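Local coordinates for aminopentol aminotransferase (Sphingopyxis macrogoltabida, PDB 6HBS), which uses pyridoxal 5'-phosphate to deaminate aminopentol, the hydrolysed form of fumonisin B1, to its 2-keto derivative, with pyruvate as the preferred amino acceptor, at residues R135-C140 / G187-V192; E200-Q205 / H373-M378. All blocks are in the same frame, centred on the assembly; numbering follows the deposited sequence.

Contact 1 (R135-C140 / G187-V192); sequences RKTILC and GDIAAV
Thr137 OG1 donates a hydrogen bond to Asp188 OD2 at 2.8 Å, and the same carboxylate receives a backbone N-H through its other oxygen, Lys136 N to Asp188 OD1 at 2.9 Å. Both donors come from above the carboxylate plane, and one bond to each oxygen restrains its rotation. The aspartate reaches them because CG stands anti to its own N (chi1 -171°). Next to it the main chains pair, with Thr137 N to Asp188 O at 2.9 Å and Ala190 N to Thr137 O at 2.8 Å. Arg135 runs extended along the other segment; its NH2 meets Ile189 O at 3.0 Å in the guanidinium plane, while NH1 goes to the carbonyl of Thr223. The parallel pairing then slips by one residue: Thr137 faces Ile189 but Ile138 faces Ala191, and Ala190, with a helix-like backbone, is the extra residue of a beta bulge. Beyond it, Leu139 N bonds to Ala191 O. Ile138 CD1 sits over the methyls of Ala190 and Ala191, on the face packed by helix 118-133. On the opposite face Leu139 CD1 touches Ile189 CD1 at 3.8 Å, the two side chains nearly perpendicular, and Phe182 of helix 175-184 covers them. Strand 137-141 lies one in from the edge strand 167-170, and such parallel neighbours in a helix-flanked, seven-stranded mixed sheet are characteristic of the large domain of fold-type I aminotransferases.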
# COMPACT_ATOMS: atom_id res chain seq x y z
N ARG A 135 -7.79 9.84 23.64
CA ARG A 135 -6.84 10.96 23.76
C ARG A 135 -6.24 11.28 22.40
O ARG A 135 -6.40 10.53 21.41
CB ARG A 135 -5.71 10.63 24.74
CG ARG A 135 -6.20 10.30 26.13
CD ARG A 135 -5.10 9.59 26.89
NE ARG A 135 -5.56 8.97 28.12
CZ ARG A 135 -4.92 8.02 28.77
NH1 ARG A 135 -5.49 7.47 29.82
NH2 ARG A 135 -3.71 7.63 28.38
N LYS A 136 -5.53 12.41 22.34
CA LYS A 136 -5.11 12.94 21.06
C LYS A 136 -3.62 12.74 20.77
O LYS A 136 -3.26 12.60 19.59
CB LYS A 136 -5.43 14.43 20.98
CG LYS A 136 -6.92 14.76 21.00
CD LYS A 136 -7.15 16.22 20.85
CE LYS A 136 -8.61 16.59 20.87
NZ LYS A 136 -8.76 18.06 20.71
N THR A 137 -2.76 12.79 21.81
CA THR A 137 -1.34 13.06 21.56
C THR A 137 -0.58 11.77 21.25
O THR A 137 -0.60 10.79 22.00
CB THR A 137 -0.67 13.87 22.69
OG1 THR A 137 -1.38 15.11 22.85
CG2 THR A 137 0.78 14.16 22.37
N ILE A 138 0.13 11.81 20.13
CA ILE A 138 1.04 10.73 19.73
C ILE A 138 2.48 11.20 19.95
O ILE A 138 2.88 12.23 19.43
CB ILE A 138 0.78 10.34 18.26
CG1 ILE A 138 -0.65 9.82 18.07
CG2 ILE A 138 1.81 9.33 17.78
CD1 ILE A 138 -0.92 8.47 18.65
N LEU A 139 3.25 10.45 20.74
CA LEU A 139 4.65 10.83 21.00
C LEU A 139 5.59 10.08 20.04
O LEU A 139 5.61 8.85 20.05
CB LEU A 139 5.01 10.52 22.45
CG LEU A 139 4.24 11.32 23.50
CD1 LEU A 139 4.73 10.98 24.91
CD2 LEU A 139 4.30 12.80 23.21
N CYS A 140 6.41 10.83 19.29
CA CYS A 140 7.43 10.23 18.41
C CYS A 140 8.78 10.87 18.73
O CYS A 140 8.84 11.98 19.27
CB CYS A 140 7.07 10.44 16.94
SG CYS A 140 5.48 9.68 16.51
N GLY A 187 -2.10 13.63 30.74
CA GLY A 187 -3.46 13.09 30.63
C GLY A 187 -3.92 12.87 29.18
O GLY A 187 -5.04 12.40 28.93
N ASP A 188 -3.09 13.21 28.19
CA ASP A 188 -3.59 13.19 26.81
C ASP A 188 -2.72 12.31 25.91
O ASP A 188 -2.75 12.51 24.70
CB ASP A 188 -3.67 14.59 26.23
CG ASP A 188 -4.38 14.65 24.88
OD1 ASP A 188 -5.44 13.99 24.73
OD2 ASP A 188 -3.87 15.32 24.00
N ILE A 189 -1.93 11.38 26.47
CA ILE A 189 -1.04 10.57 25.58
C ILE A 189 -1.82 9.32 25.12
O ILE A 189 -2.24 8.48 25.91
CB ILE A 189 0.30 10.19 26.23
CG1 ILE A 189 1.05 11.41 26.78
CG2 ILE A 189 1.14 9.38 25.23
CD1 ILE A 189 1.30 12.47 25.76
N ALA A 190 -1.97 9.21 23.80
CA ALA A 190 -2.63 8.06 23.19
C ALA A 190 -1.61 6.93 23.00
O ALA A 190 -1.91 5.75 23.23
CB ALA A 190 -3.24 8.47 21.89
N ALA A 191 -0.39 7.29 22.58
CA ALA A 191 0.65 6.32 22.31
C ALA A 191 2.04 6.95 22.29
O ALA A 191 2.19 8.16 22.03
CB ALA A 191 0.37 5.67 20.99
N VAL A 192 3.03 6.08 22.51
CA VAL A 192 4.46 6.31 22.26
C VAL A 192 4.89 5.38 21.11
O VAL A 192 4.76 4.15 21.21
CB VAL A 192 5.31 5.94 23.50
CG1 VAL A 192 6.80 5.93 23.17
CG2 VAL A 192 5.03 6.84 24.69

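Contact 2 (E200-Q205 / H373-M378); sequences EVFEDQ and HPYHNM
A type II beta turn, Glu200 to Glu203, fits against the loop 373-378 close to the cofactor pocket. Phe202, at its third position with positive phi (59°), sends its N-H to Tyr375 O at 2.9 Å, in the carbonyl plane and on a lone pair. The Phe202 and Tyr375 rings form an offset stack, with planes only 10° apart and centroids 4.3 Å apart; Phe202 CZ stands over Tyr375 CG, and Tyr375 CB makes a CH-pi contact over one face of the Phe202 ring. A chi1 of 71° puts Tyr375 CG between N and carbonyl carbon and lays the ring alongside Phe202. The opposite tyrosine face receives His373 CE1 over its centre, the imidazole standing roughly upright on it. Val201 CB meets the tyrosine edge, while Val201 CG1 reaches His376 CD2 at 3.7 Å. Farther along, Gln205 OE1 is buried without a polar partner, pressed against Asn377 CB at 3.2 Å; its NE2 bonds to Met344 O. Asn377 OD1 takes a bond from Arg233, and Glu200 OE1 one from Tyr145 N, both partners lining the pyridoxal-phosphate pocket. This meeting of second-shell loops is consistent with the junction of large and C-terminal parts beside the cofactor in class-III aminotransferases.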
# COMPACT_ATOMS: atom_id res chain seq x y z
N GLU A 200 18.44 6.19 11.26
CA GLU A 200 18.02 7.31 10.41
C GLU A 200 19.16 7.75 9.50
O GLU A 200 20.34 7.56 9.81
CB GLU A 200 17.54 8.49 11.27
CG GLU A 200 16.40 8.10 12.21
CD GLU A 200 15.13 7.61 11.51
OE1 GLU A 200 14.35 6.84 12.14
OE2 GLU A 200 14.91 8.00 10.37
N VAL A 201 18.77 8.45 8.42
CA VAL A 201 19.68 8.93 7.40
C VAL A 201 20.58 10.05 7.94
O VAL A 201 20.20 10.84 8.79
CB VAL A 201 18.96 9.38 6.12
CG1 VAL A 201 18.25 8.19 5.47
CG2 VAL A 201 18.01 10.55 6.38
N PHE A 202 21.81 10.09 7.40
CA PHE A 202 22.81 11.12 7.68
C PHE A 202 23.16 11.18 9.17
O PHE A 202 23.73 12.16 9.61
CB PHE A 202 22.32 12.49 7.18
CG PHE A 202 22.25 12.60 5.69
CD1 PHE A 202 23.41 12.77 4.94
CD2 PHE A 202 21.05 12.50 5.02
CE1 PHE A 202 23.35 12.89 3.56
CE2 PHE A 202 20.98 12.58 3.64
CZ PHE A 202 22.14 12.77 2.91
N GLU A 203 22.87 10.13 9.93
CA GLU A 203 23.09 10.15 11.35
C GLU A 203 23.63 8.78 11.79
O GLU A 203 23.19 7.73 11.26
CB GLU A 203 21.77 10.53 12.04
CG GLU A 203 21.85 10.56 13.56
CD GLU A 203 20.50 10.81 14.25
OE1 GLU A 203 20.37 10.42 15.43
OE2 GLU A 203 19.60 11.36 13.59
N ASP A 204 24.56 8.80 12.75
CA ASP A 204 25.10 7.59 13.36
C ASP A 204 23.95 6.85 14.02
O ASP A 204 22.99 7.46 14.55
CB ASP A 204 26.23 7.87 14.36
CG ASP A 204 27.49 8.48 13.74
OD1 ASP A 204 27.92 8.03 12.66
OD2 ASP A 204 28.04 9.42 14.33
N GLN A 205 24.01 5.52 13.93
CA GLN A 205 23.05 4.64 14.57
C GLN A 205 23.46 4.41 16.03
O GLN A 205 24.62 4.63 16.41
CB GLN A 205 22.91 3.34 13.79
CG GLN A 205 22.38 3.58 12.39
CD GLN A 205 21.90 2.32 11.70
OE1 GLN A 205 20.78 2.30 11.19
NE2 GLN A 205 22.75 1.30 11.65
N HIS A 373 26.05 2.28 0.76
CA HIS A 373 25.29 3.51 0.81
C HIS A 373 25.96 4.49 1.75
O HIS A 373 26.25 4.14 2.88
CB HIS A 373 23.85 3.24 1.22
CG HIS A 373 22.89 4.32 0.83
ND1 HIS A 373 22.99 5.63 1.29
CD2 HIS A 373 21.77 4.28 0.08
CE1 HIS A 373 22.02 6.35 0.77
NE2 HIS A 373 21.25 5.55 0.01
N PRO A 374 26.24 5.74 1.30
CA PRO A 374 26.92 6.72 2.14
C PRO A 374 26.07 7.48 3.16
O PRO A 374 26.68 8.16 4.00
CB PRO A 374 27.46 7.71 1.10
CG PRO A 374 26.43 7.70 0.03
CD PRO A 374 26.03 6.25 -0.07
N TYR A 375 24.72 7.37 3.13
CA TYR A 375 23.91 8.11 4.15
C TYR A 375 22.78 7.28 4.80
O TYR A 375 22.25 7.70 5.83
CB TYR A 375 23.46 9.47 3.59
CG TYR A 375 22.41 9.46 2.51
CD1 TYR A 375 21.09 9.11 2.79
CD2 TYR A 375 22.72 9.82 1.21
CE1 TYR A 375 20.10 9.11 1.81
CE2 TYR A 375 21.75 9.81 0.21
CZ TYR A 375 20.44 9.47 0.52
OH TYR A 375 19.49 9.45 -0.46
N HIS A 376 22.45 6.11 4.26
CA HIS A 376 21.34 5.28 4.73
C HIS A 376 21.92 3.97 5.23
O HIS A 376 22.85 3.42 4.62
CB HIS A 376 20.33 5.03 3.60
CG HIS A 376 19.04 4.38 4.01
ND1 HIS A 376 18.97 3.05 4.43
CD2 HIS A 376 17.76 4.85 3.99
CE1 HIS A 376 17.71 2.74 4.69
NE2 HIS A 376 16.93 3.84 4.43
N ASN A 377 21.34 3.43 6.30
CA ASN A 377 21.84 2.18 6.81
C ASN A 377 21.67 1.09 5.75
O ASN A 377 20.77 1.15 4.90
CB ASN A 377 21.19 1.71 8.12
CG ASN A 377 19.77 1.24 7.95
OD1 ASN A 377 18.85 2.05 7.98
ND2 ASN A 377 19.57 -0.06 7.74
N MET A 378 22.58 0.10 5.83
CA MET A 378 22.59 -1.06 4.97
C MET A 378 21.97 -2.25 5.70
O MET A 378 21.50 -2.13 6.83
CB MET A 378 24.03 -1.32 4.51
CG MET A 378 24.40 -0.29 3.48
SD MET A 378 26.17 -0.13 3.22
CE MET A 378 26.60 0.92 4.60

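Followed from the N terminus, the chain first closes contact 1 across the 46 residues between 140 and 187, which hold strand 167-170 and helix 175-184. Strand 189-194 then leads on towards 200-205, where contact 2 opens. The two contacts are therefore in series, neither nested nor crossed. Contact 2 closes a much longer excursion of 167 residues, containing strands 226-230, 253-256 and 267-271 of the large sheet, Lys258 and most of the later helices. The centres of contacts 1 and 2 lie about 28 Å apart. Contact 1 sets strand 189-194 beside 137-141, bringing the chain back to the sheet; contact 2 ties the chain leaving that sheet to a loop that precedes the final helix 386-405.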